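Local coordinates for D-xylonate dehydratase (Caulobacter crescentus, PDB 5OYN), which catalyses the dehydration of D-xylonate to 2-dehydro-3-deoxy-D-arabinonate in D-xylose degradation, and acts on D-gluconate as well, using a [2Fe-2S] cluster and magnesium, at residues I128-L133 with Q252-L257; Q322-Y327 with S406-E411; E513-G518 with P556-T561; T525-R530 with A540-A545. One frame throughout, in Å; residues are numbered along the deposited sequence.

Interaction 1. Residues I128-L133 with Q252-L257; sequences IDAVVL and QRIVDL
Ile254 reaches from its helix onto the strand formed by Ala130, Val131 and Val132, and its side chain carries nearly all of the contact. The branch point, CB, already meets the valine, lying 3.7 Å from Val132 CG2. From there CG2 leans on the same methyl, Val132 CG2, at 3.6 Å. The other arm has CG1 anti to the backbone N (chi1 -169°), which sends it in toward the strand, where it passes beside Val131 O at 3.4 Å. At the tip, CD1 touches Ala130 CB at 3.8 Å and also rests by the carbonyl of Val131, an apolar neighbour that offers this oxygen no hydrogen bond. Cutting this side chain back to an alanine is likely to open a gap at the strand, Ala130 CB losing its neighbours CG1 and CD1 and Val132 CG2 keeping little beyond CB. Ile57, Ile84 and Ile156 also touch Ile254, from the two flanking strands and the helix 73-87. The axes of strand 130-133 and helix 252-257 pass 8.2 Å apart and run at 146°, roughly antiparallel. A helix whose inner face is buried against an interior strand of a parallel sheet, between its neighbours 56-61 and 155-159, is the layered arrangement of an alpha/beta fold.

Interaction 2. Residues Q322-Y327 with S406-E411; sequences QPAGKY and SSVIGE
Ala324 is the residue of the loop 322-327 that meets the segment 406-411, and it does so at Ser407 and Val408. Along the second segment, Ser406 stands just before the contact and is tied back into its own part of the fold, its OG bonding to Gly390 O. Ser407 comes next and gives the nearest approach: its carbonyl O lies 3.7 Å from Ala324 CB. Its hydroxyl sits between the backbone N and the carbonyl carbon (chi1 74°), and from there OG comes to 4.0 Å of that same methyl, a van der Waals neighbour rather than a bonded one. Val408 follows with one branch, CG2, directed at the alanine backbone, 4.2 Å from Ala324 CA. Beyond it the chain leaves the contact: Ile409 packs on Pro505, Gly410 takes the N-cap position, and Glu411 opens the helix 411-417 with a salt bridge to Lys415.

The opposing loop is shaped by its own bonds. A cis peptide precedes Pro323, and two bonds close the turn around Ala324: Gln322 N to Tyr327 O at 3.0 Å, and Gln322 NE2 to Lys326 O at 2.8 Å. The second is fairly straight (161° at the hydrogen) and lies in the amide plane of the glutamine, though NE2 sits above the plane of the carbonyl. The result is a small, partly buried loop-to-loop contact, in which a loop with a cis proline, in the N-terminal dehydratase family region, rests against the lead-in to a helix of the C-terminal one.

Interaction 3. Residues E513-G518 with P556-T561; sequences ESAIGG and PAVPAT
This is a light, largely apolar contact between two loops of the C-terminal family region, where Ser514 and Ala515 face Pro556 and Val558. One loop leads from strand 507-511 toward strand 528-532, the other from helix 544-551 to helix 564-572. Two separate touches make it up. Ala515 CB meets Val558 CG1 at 3.8 Å, methyl against methyl; with CG1 anti to the carbonyl carbon (chi1 -69°), it is this branch, not CG2, that reaches the alanine. Beside it, Ser514 OG stands over the CG-CD edge of the proline ring, 4.1 Å from Pro556 CD. No hydrogen bond crosses between the segments.

The backbone of 513-518 holds the two short side chains in place. Gly518 N bonds to Glu513 O at 3.0 Å and Gly517 N to Ser514 O at 2.7 Å, with Gly517 in a left-handed conformation (phi 79°): the bonding pattern of a Schellman motif, next to the brief 3-10 segment 514-515. Ile516 N shares the same acceptor, Glu513 O, and the two donors come to it from opposite faces of its plane. The segment 556-561 is by contrast extended, most of it near polyproline II angles. Outside partners fix both loops: the carboxylate of Glu513 takes bonds from Ile465 N, Gly466 N and Gln575 NE2, while Arg570 bonds to Pro559 O and Thr561 OG1. Farther along, Pro559 packs on Arg597 of another subunit.

Interaction 4. Residues T525-R530 with A540-A545; sequences TGDTIR and ALVDEA
Asp527 OD1, which lies 3.7 Å from Val542 CG2 across the contact, is gripped by two groups beyond it, the guanidinium of Arg550 in a salt bridge and the backbone N of Arg524. The methyl Val542 CG2 thus packs against a carboxylate that is already held, the two side chains crossing at a slant. One hydrogen bond joins the segments: Leu541 N gives to Thr528 O at 2.9 Å. Thr528 also has CG2 anti to its backbone N (OG1 at chi1 -81°), which brings this methyl to 3.5 Å from Leu541 CD1. Leu541 also spreads its other methyl toward Arg530, CD2 standing 4.3 Å from Arg530 CB, while the arginine's end leads away. Leu541 is the centre of an inverse gamma turn as well, and Asp543 then N-caps helix 544-551, its OD2 accepting a weak bond from Ala545 N. Ile529 and Ala540 form a non-hydrogen-bonded antiparallel pair, and the whole is the open end of a beta hairpin, strands 528-532 and 537-540, at the margin of a mixed sheet.

How the interactions relate
The four contacts are spread over the subunit, none touching another and all lying away from the annotated iron-sulfur and magnesium sites. Interaction 1 stands apart, within the N-terminal family region and across the chain's centre from the rest; its centre is 38 Å from that of interaction 2 and 55 Å from that of interaction 4. Interaction 2 is the one that bridges the two family regions. Interactions 3 and 4 belong wholly to the C-terminal one and are the closest pair, with centres 20 Å apart and nearest atoms about 10 Å apart. The hairpin of interaction 4, with the helix after it, falls in sequence between the two loops that interaction 3 brings together.

Interaction 1. Residues I128-L133 with Q252-L257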
loop_
_atom_site.group_PDB
_atom_site.type_symbol
_atom_site.label_atom_id
_atom_site.label_comp_id
_atom_site.label_asym_id
_atom_site.label_seq_id
_atom_site.Cartn_x
_atom_site.Cartn_y
_atom_site.Cartn_z
ATOM N N ILE A 128 -4.808 24.185 -3.246
ATOM C CA ILE A 128 -3.928 23.780 -2.157
ATOM C C ILE A 128 -3.746 24.965 -1.220
ATOM O O ILE A 128 -3.456 26.081 -1.670
ATOM C CB ILE A 128 -2.580 23.277 -2.698
ATOM C CG1 ILE A 128 -2.790 21.971 -3.468
ATOM C CG2 ILE A 128 -1.564 23.095 -1.571
ATOM C CD1 ILE A 128 -1.691 21.678 -4.461
ATOM N N ASP A 129 -3.926 24.725 0.080
ATOM C CA ASP A 129 -3.837 25.776 1.084
ATOM C C ASP A 129 -2.482 25.801 1.775
ATOM O O ASP A 129 -1.779 26.813 1.728
ATOM C CB ASP A 129 -4.943 25.604 2.116
ATOM C CG ASP A 129 -6.296 25.806 1.517
ATOM O OD1 ASP A 129 -6.402 26.703 0.640
ATOM O OD2 ASP A 129 -7.240 25.068 1.906
ATOM N N ALA A 130 -2.124 24.721 2.453
ATOM C CA ALA A 130 -0.821 24.569 3.069
ATOM C C ALA A 130 -0.140 23.356 2.450
ATOM O O ALA A 130 -0.753 22.591 1.698
ATOM C CB ALA A 130 -0.945 24.419 4.589
ATOM N N VAL A 131 1.143 23.173 2.772
ATOM C CA VAL A 131 1.924 22.081 2.208
ATOM C C VAL A 131 2.831 21.463 3.267
ATOM O O VAL A 131 3.275 22.123 4.212
ATOM C CB VAL A 131 2.737 22.549 0.991
ATOM C CG1 VAL A 131 3.877 23.431 1.428
ATOM C CG2 VAL A 131 3.246 21.346 0.207
ATOM N N VAL A 132 3.064 20.162 3.120
ATOM C CA VAL A 132 4.063 19.439 3.886
ATOM C C VAL A 132 5.108 18.967 2.891
ATOM O O VAL A 132 4.818 18.135 2.021
ATOM C CB VAL A 132 3.454 18.267 4.653
ATOM C CG1 VAL A 132 4.554 17.478 5.343
ATOM C CG2 VAL A 132 2.435 18.779 5.646
ATOM N N LEU A 133 6.312 19.520 2.999
ATOM C CA LEU A 133 7.408 19.214 2.089
ATOM C C LEU A 133 8.180 18.027 2.659
ATOM O O LEU A 133 8.774 18.130 3.739
ATOM C CB LEU A 133 8.324 20.432 1.911
ATOM C CG LEU A 133 7.705 21.754 1.462
ATOM C CD1 LEU A 133 8.686 22.871 1.618
ATOM C CD2 LEU A 133 7.224 21.684 0.023
ATOM N N GLN A 252 -0.237 17.273 12.143
ATOM C CA GLN A 252 -1.000 18.133 13.044
ATOM C C GLN A 252 -0.600 19.596 12.894
ATOM O O GLN A 252 -1.458 20.482 12.772
ATOM C CB GLN A 252 -0.784 17.680 14.482
ATOM C CG GLN A 252 -1.889 16.832 14.997
ATOM C CD GLN A 252 -1.557 16.263 16.338
ATOM O OE1 GLN A 252 -0.393 16.225 16.731
ATOM N NE2 GLN A 252 -2.578 15.824 17.065
ATOM N N ARG A 253 0.703 19.870 12.896
ATOM C CA ARG A 253 1.147 21.254 12.944
ATOM C C ARG A 253 0.805 22.014 11.669
ATOM O O ARG A 253 0.622 23.232 11.712
ATOM C CB ARG A 253 2.646 21.306 13.204
ATOM C CG ARG A 253 3.185 22.697 13.379
ATOM C CD ARG A 253 2.388 23.444 14.434
ATOM N NE ARG A 253 2.773 24.847 14.495
ATOM C CZ ARG A 253 2.187 25.753 15.269
ATOM N NH1 ARG A 253 1.178 25.405 16.054
ATOM N NH2 ARG A 253 2.614 27.011 15.253
ATOM N N ILE A 254 0.723 21.334 10.527
ATOM C CA ILE A 254 0.607 22.086 9.281
ATOM C C ILE A 254 -0.784 22.672 9.143
ATOM O O ILE A 254 -0.963 23.689 8.469
ATOM C CB ILE A 254 0.987 21.221 8.060
ATOM C CG1 ILE A 254 1.127 22.071 6.786
ATOM C CG2 ILE A 254 -0.040 20.116 7.827
ATOM C CD1 ILE A 254 1.837 23.392 6.950
ATOM N N VAL A 255 -1.795 22.071 9.772
ATOM C CA VAL A 255 -3.110 22.692 9.685
ATOM C C VAL A 255 -3.153 23.936 10.571
ATOM O O VAL A 255 -3.723 24.968 10.187
ATOM C CB VAL A 255 -4.237 21.686 10.013
ATOM C CG1 VAL A 255 -4.072 20.409 9.217
ATOM C CG2 VAL A 255 -4.290 21.383 11.472
ATOM N N ASP A 256 -2.510 23.876 11.748
ATOM C CA ASP A 256 -2.323 25.065 12.576
ATOM C C ASP A 256 -1.697 26.201 11.769
ATOM O O ASP A 256 -2.217 27.320 11.740
ATOM C CB ASP A 256 -1.439 24.727 13.775
ATOM C CG ASP A 256 -2.179 23.992 14.872
ATOM O OD1 ASP A 256 -3.421 24.136 14.969
ATOM O OD2 ASP A 256 -1.497 23.282 15.651
ATOM N N LEU A 257 -0.582 25.920 11.091
ATOM C CA LEU A 257 0.054 26.929 10.257
ATOM C C LEU A 257 -0.877 27.429 9.163
ATOM O O LEU A 257 -0.721 28.557 8.686
ATOM C CB LEU A 257 1.327 26.373 9.623
ATOM C CG LEU A 257 2.524 25.973 10.475
ATOM C CD1 LEU A 257 3.647 25.603 9.526
ATOM C CD2 LEU A 257 2.948 27.114 11.380
#

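Interaction 2. Residues Q322-Y327 with S406-E411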
loop_
_atom_site.group_PDB
_atom_site.type_symbol
_atom_site.label_atom_id
_atom_site.label_comp_id
_atom_site.label_asym_id
_atom_site.label_seq_id
_atom_site.Cartn_x
_atom_site.Cartn_y
_atom_site.Cartn_z
ATOM N N GLN A 322 31.546 11.861 10.839
ATOM C CA GLN A 322 32.124 11.754 9.505
ATOM C C GLN A 322 31.434 12.716 8.542
ATOM O O GLN A 322 30.218 12.908 8.636
ATOM C CB GLN A 322 32.007 10.313 9.004
ATOM C CG GLN A 322 33.213 9.474 9.358
ATOM C CD GLN A 322 33.001 7.982 9.189
ATOM O OE1 GLN A 322 32.955 7.465 8.067
ATOM N NE2 GLN A 322 32.880 7.275 10.310
ATOM N N PRO A 323 32.155 13.335 7.595
ATOM C CA PRO A 323 33.583 13.195 7.273
ATOM C C PRO A 323 34.532 13.958 8.193
ATOM O O PRO A 323 35.695 13.575 8.283
ATOM C CB PRO A 323 33.673 13.748 5.847
ATOM C CG PRO A 323 32.579 14.720 5.762
ATOM C CD PRO A 323 31.459 14.190 6.621
ATOM N N ALA A 324 34.056 15.004 8.870
ATOM C CA ALA A 324 34.950 15.764 9.739
ATOM C C ALA A 324 35.419 14.953 10.943
ATOM O O ALA A 324 36.544 15.148 11.417
ATOM C CB ALA A 324 34.264 17.046 10.209
ATOM N N GLY A 325 34.590 14.045 11.448
ATOM C CA GLY A 325 34.856 13.350 12.695
ATOM C C GLY A 325 34.639 11.854 12.562
ATOM O O GLY A 325 34.948 11.239 11.534
ATOM N N LYS A 326 34.058 11.275 13.615
ATOM C CA LYS A 326 34.094 9.840 13.882
ATOM C C LYS A 326 32.769 9.106 13.683
ATOM O O LYS A 326 32.742 8.068 13.017
ATOM C CB LYS A 326 34.587 9.636 15.316
ATOM C CG LYS A 326 34.621 8.215 15.779
ATOM C CD LYS A 326 35.015 8.170 17.244
ATOM C CE LYS A 326 35.469 6.785 17.657
ATOM N NZ LYS A 326 34.608 6.313 18.761
ATOM N N TYR A 327 31.666 9.590 14.251
ATOM C CA TYR A 327 30.431 8.813 14.299
ATOM C C TYR A 327 29.513 9.125 13.113
ATOM O O TYR A 327 29.890 9.805 12.160
ATOM C CB TYR A 327 29.721 9.043 15.630
ATOM C CG TYR A 327 30.578 8.644 16.807
ATOM C CD1 TYR A 327 30.764 7.308 17.140
ATOM C CD2 TYR A 327 31.231 9.608 17.576
ATOM C CE1 TYR A 327 31.565 6.940 18.223
ATOM C CE2 TYR A 327 32.030 9.250 18.660
ATOM C CZ TYR A 327 32.192 7.919 18.975
ATOM O OH TYR A 327 32.986 7.569 20.044
ATOM N N SER A 406 37.018 24.031 5.743
ATOM C CA SER A 406 37.949 24.140 6.855
ATOM C C SER A 406 37.795 22.988 7.831
ATOM O O SER A 406 38.780 22.586 8.464
ATOM C CB SER A 406 37.733 25.461 7.588
ATOM O OG SER A 406 37.418 26.486 6.666
ATOM N N SER A 407 36.570 22.461 7.990
ATOM C CA SER A 407 36.292 21.447 9.011
ATOM C C SER A 407 37.022 20.150 8.753
ATOM O O SER A 407 37.097 19.302 9.644
ATOM C CB SER A 407 34.800 21.158 9.092
ATOM O OG SER A 407 34.384 20.401 7.976
ATOM N N VAL A 408 37.610 20.008 7.575
ATOM C CA VAL A 408 38.097 18.741 7.068
ATOM C C VAL A 408 39.612 18.733 6.854
ATOM O O VAL A 408 40.176 17.697 6.471
ATOM C CB VAL A 408 37.305 18.393 5.790
ATOM C CG1 VAL A 408 38.040 17.529 4.828
ATOM C CG2 VAL A 408 35.956 17.766 6.189
ATOM N N ILE A 409 40.304 19.822 7.200
ATOM C CA ILE A 409 41.759 19.845 7.105
ATOM C C ILE A 409 42.332 18.796 8.046
ATOM O O ILE A 409 42.136 18.854 9.266
ATOM C CB ILE A 409 42.307 21.245 7.422
ATOM C CG1 ILE A 409 42.067 22.202 6.253
ATOM C CG2 ILE A 409 43.790 21.182 7.704
ATOM C CD1 ILE A 409 41.777 23.609 6.682
ATOM N N GLY A 410 43.039 17.824 7.484
ATOM C CA GLY A 410 43.677 16.828 8.311
ATOM C C GLY A 410 44.939 17.354 8.950
ATOM O O GLY A 410 45.538 18.325 8.490
ATOM N N GLU A 411 45.358 16.702 10.036
ATOM C CA GLU A 411 46.547 17.183 10.730
ATOM C C GLU A 411 47.815 16.952 9.909
ATOM O O GLU A 411 48.750 17.757 9.983
ATOM C CB GLU A 411 46.655 16.529 12.105
ATOM C CG GLU A 411 46.913 15.050 12.071
ATOM C CD GLU A 411 47.868 14.619 13.161
ATOM O OE1 GLU A 411 47.626 13.551 13.777
ATOM O OE2 GLU A 411 48.858 15.351 13.400
#

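Interaction 3. Residues E513-G518 with P556-T561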
loop_
_atom_site.group_PDB
_atom_site.type_symbol
_atom_site.label_atom_id
_atom_site.label_comp_id
_atom_site.label_asym_id
_atom_site.label_seq_id
_atom_site.Cartn_x
_atom_site.Cartn_y
_atom_site.Cartn_z
ATOM N N GLU A 513 32.818 30.530 -13.059
ATOM C CA GLU A 513 33.476 29.313 -13.501
ATOM C C GLU A 513 34.297 29.570 -14.759
ATOM O O GLU A 513 34.119 30.569 -15.459
ATOM C CB GLU A 513 32.447 28.217 -13.779
ATOM C CG GLU A 513 31.529 28.572 -14.916
ATOM C CD GLU A 513 30.460 27.544 -15.166
ATOM O OE1 GLU A 513 30.813 26.444 -15.652
ATOM O OE2 GLU A 513 29.274 27.849 -14.893
ATOM N N SER A 514 35.195 28.627 -15.045
ATOM C CA SER A 514 35.995 28.678 -16.264
ATOM C C SER A 514 35.132 28.946 -17.496
ATOM O O SER A 514 35.393 29.880 -18.257
ATOM C CB SER A 514 36.773 27.368 -16.415
ATOM O OG SER A 514 37.061 27.081 -17.771
ATOM N N ALA A 515 34.075 28.159 -17.686
ATOM C CA ALA A 515 33.362 28.150 -18.958
ATOM C C ALA A 515 32.671 29.469 -19.297
ATOM O O ALA A 515 32.159 29.601 -20.418
ATOM C CB ALA A 515 32.329 27.024 -18.971
ATOM N N ILE A 516 32.612 30.436 -18.381
ATOM C CA ILE A 516 32.110 31.750 -18.773
ATOM C C ILE A 516 33.219 32.782 -18.601
ATOM O O ILE A 516 32.959 33.971 -18.382
ATOM C CB ILE A 516 30.836 32.142 -18.001
ATOM C CG1 ILE A 516 31.085 32.255 -16.500
ATOM C CG2 ILE A 516 29.720 31.166 -18.302
ATOM C CD1 ILE A 516 30.127 33.237 -15.832
ATOM N N GLY A 517 34.464 32.334 -18.718
ATOM C CA GLY A 517 35.589 33.242 -18.664
ATOM C C GLY A 517 36.005 33.681 -17.283
ATOM O O GLY A 517 36.479 34.808 -17.122
ATOM N N GLY A 518 35.823 32.837 -16.274
ATOM C CA GLY A 518 36.423 33.092 -14.983
ATOM C C GLY A 518 37.912 32.834 -15.037
ATOM O O GLY A 518 38.438 32.263 -15.992
ATOM N N PRO A 556 38.540 27.298 -22.462
ATOM C CA PRO A 556 38.599 25.854 -22.727
ATOM C C PRO A 556 37.228 25.300 -23.104
ATOM O O PRO A 556 36.183 25.852 -22.740
ATOM C CB PRO A 556 39.104 25.268 -21.403
ATOM C CG PRO A 556 39.854 26.393 -20.755
ATOM C CD PRO A 556 39.181 27.664 -21.183
ATOM N N ALA A 557 37.244 24.195 -23.848
ATOM C CA ALA A 557 36.028 23.668 -24.450
ATOM C C ALA A 557 35.168 22.946 -23.418
ATOM O O ALA A 557 35.667 22.394 -22.435
ATOM C CB ALA A 557 36.366 22.719 -25.599
ATOM N N VAL A 558 33.858 22.963 -23.654
ATOM C CA VAL A 558 32.899 22.281 -22.780
ATOM C C VAL A 558 31.879 21.544 -23.635
ATOM O O VAL A 558 31.521 21.987 -24.734
ATOM C CB VAL A 558 32.173 23.269 -21.839
ATOM C CG1 VAL A 558 33.134 23.826 -20.828
ATOM C CG2 VAL A 558 31.505 24.381 -22.631
ATOM N N PRO A 559 31.385 20.406 -23.137
ATOM C CA PRO A 559 30.520 19.549 -23.964
ATOM C C PRO A 559 29.252 20.253 -24.427
ATOM O O PRO A 559 28.670 21.075 -23.712
ATOM C CB PRO A 559 30.193 18.378 -23.032
ATOM C CG PRO A 559 31.319 18.351 -22.048
ATOM C CD PRO A 559 31.672 19.791 -21.828
ATOM N N ALA A 560 28.824 19.907 -25.639
ATOM C CA ALA A 560 27.607 20.470 -26.202
ATOM C C ALA A 560 26.394 20.123 -25.339
ATOM O O ALA A 560 26.384 19.147 -24.583
ATOM C CB ALA A 560 27.392 19.957 -27.625
ATOM N N THR A 561 25.362 20.955 -25.461
ATOM C CA THR A 561 24.092 20.693 -24.803
ATOM C C THR A 561 23.462 19.416 -25.354
ATOM O O THR A 561 23.547 19.129 -26.553
ATOM C CB THR A 561 23.172 21.897 -24.998
ATOM O OG1 THR A 561 23.780 23.050 -24.388
ATOM C CG2 THR A 561 21.772 21.647 -24.405
#

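Interaction 4. Residues T525-R530 with A540-A545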
loop_
_atom_site.group_PDB
_atom_site.type_symbol
_atom_site.label_atom_id
_atom_site.label_comp_id
_atom_site.label_asym_id
_atom_site.label_seq_id
_atom_site.Cartn_x
_atom_site.Cartn_y
_atom_site.Cartn_z
ATOM N N THR A 525 48.812 24.273 -16.417
ATOM C CA THR A 525 49.650 23.411 -15.593
ATOM C C THR A 525 51.058 23.993 -15.487
ATOM O O THR A 525 51.562 24.620 -16.420
ATOM C CB THR A 525 49.674 21.999 -16.192
ATOM O OG1 THR A 525 48.330 21.508 -16.291
ATOM C CG2 THR A 525 50.476 21.044 -15.340
ATOM N N GLY A 526 51.684 23.820 -14.326
ATOM C CA GLY A 526 52.996 24.364 -14.082
ATOM C C GLY A 526 53.006 25.751 -13.472
ATOM O O GLY A 526 54.021 26.141 -12.871
ATOM N N ASP A 527 51.913 26.508 -13.606
ATOM C CA ASP A 527 51.787 27.782 -12.911
ATOM C C ASP A 527 51.884 27.573 -11.401
ATOM O O ASP A 527 51.782 26.456 -10.883
ATOM C CB ASP A 527 50.463 28.463 -13.247
ATOM C CG ASP A 527 50.353 28.849 -14.714
ATOM O OD1 ASP A 527 49.266 29.328 -15.124
ATOM O OD2 ASP A 527 51.349 28.669 -15.458
ATOM N N THR A 528 52.092 28.670 -10.688
ATOM C CA THR A 528 52.235 28.635 -9.242
ATOM C C THR A 528 51.061 29.373 -8.620
ATOM O O THR A 528 50.751 30.504 -9.013
ATOM C CB THR A 528 53.583 29.226 -8.809
ATOM O OG1 THR A 528 54.597 28.223 -8.968
ATOM C CG2 THR A 528 53.566 29.678 -7.345
ATOM N N ILE A 529 50.383 28.702 -7.686
ATOM C CA ILE A 529 49.236 29.252 -6.972
ATOM C C ILE A 529 49.653 29.501 -5.529
ATOM O O ILE A 529 50.340 28.672 -4.915
ATOM C CB ILE A 529 48.017 28.310 -7.047
ATOM C CG1 ILE A 529 47.577 28.136 -8.504
ATOM C CG2 ILE A 529 46.875 28.846 -6.194
ATOM C CD1 ILE A 529 46.096 27.840 -8.696
ATOM N N ARG A 530 49.252 30.653 -4.998
ATOM C CA ARG A 530 49.632 31.082 -3.658
ATOM C C ARG A 530 48.370 31.234 -2.824
ATOM O O ARG A 530 47.514 32.078 -3.128
ATOM C CB ARG A 530 50.423 32.393 -3.702
ATOM C CG ARG A 530 50.377 33.212 -2.418
ATOM C CD ARG A 530 51.614 34.075 -2.264
ATOM N NE ARG A 530 51.590 34.835 -1.016
ATOM C CZ ARG A 530 52.594 34.878 -0.133
ATOM N NH1 ARG A 530 53.723 34.196 -0.348
ATOM N NH2 ARG A 530 52.469 35.606 0.977
ATOM N N ALA A 540 46.987 33.208 -8.731
ATOM C CA ALA A 540 47.928 32.676 -9.699
ATOM C C ALA A 540 49.023 33.714 -9.913
ATOM O O ALA A 540 48.740 34.844 -10.334
ATOM C CB ALA A 540 47.215 32.348 -11.010
ATOM N N LEU A 541 50.265 33.343 -9.587
ATOM C CA LEU A 541 51.437 34.197 -9.803
ATOM C C LEU A 541 51.794 34.161 -11.287
ATOM O O LEU A 541 52.705 33.455 -11.730
ATOM C CB LEU A 541 52.601 33.741 -8.933
ATOM C CG LEU A 541 52.257 33.597 -7.455
ATOM C CD1 LEU A 541 53.464 33.129 -6.655
ATOM C CD2 LEU A 541 51.704 34.913 -6.909
ATOM N N VAL A 542 51.040 34.937 -12.066
ATOM C CA VAL A 542 51.158 34.996 -13.521
ATOM C C VAL A 542 50.841 36.422 -13.964
ATOM O O VAL A 542 49.731 36.922 -13.739
ATOM C CB VAL A 542 50.228 33.971 -14.199
ATOM C CG1 VAL A 542 50.007 34.321 -15.665
ATOM C CG2 VAL A 542 50.795 32.555 -14.060
ATOM N N ASP A 543 51.812 37.075 -14.608
ATOM C CA ASP A 543 51.788 38.523 -14.792
ATOM C C ASP A 543 50.644 38.956 -15.703
ATOM O O ASP A 543 50.117 38.178 -16.504
ATOM C CB ASP A 543 53.120 39.014 -15.366
ATOM C CG ASP A 543 53.461 38.359 -16.696
ATOM O OD1 ASP A 543 53.816 37.157 -16.695
ATOM O OD2 ASP A 543 53.373 39.048 -17.739
ATOM N N GLU A 544 50.278 40.239 -15.572
ATOM C CA GLU A 544 49.150 40.807 -16.309
ATOM C C GLU A 544 49.281 40.605 -17.814
ATOM O O GLU A 544 48.271 40.481 -18.519
ATOM C CB GLU A 544 49.035 42.304 -16.001
ATOM C CG GLU A 544 48.113 42.658 -14.840
ATOM C CD GLU A 544 47.418 44.003 -15.032
ATOM O OE1 GLU A 544 47.836 44.771 -15.928
ATOM O OE2 GLU A 544 46.454 44.294 -14.286
ATOM N N ALA A 545 50.516 40.578 -18.318
ATOM C CA ALA A 545 50.750 40.478 -19.755
ATOM C C ALA A 545 50.510 39.058 -20.256
ATOM O O ALA A 545 49.780 38.854 -21.235
ATOM C CB ALA A 545 52.174 40.946 -20.084
#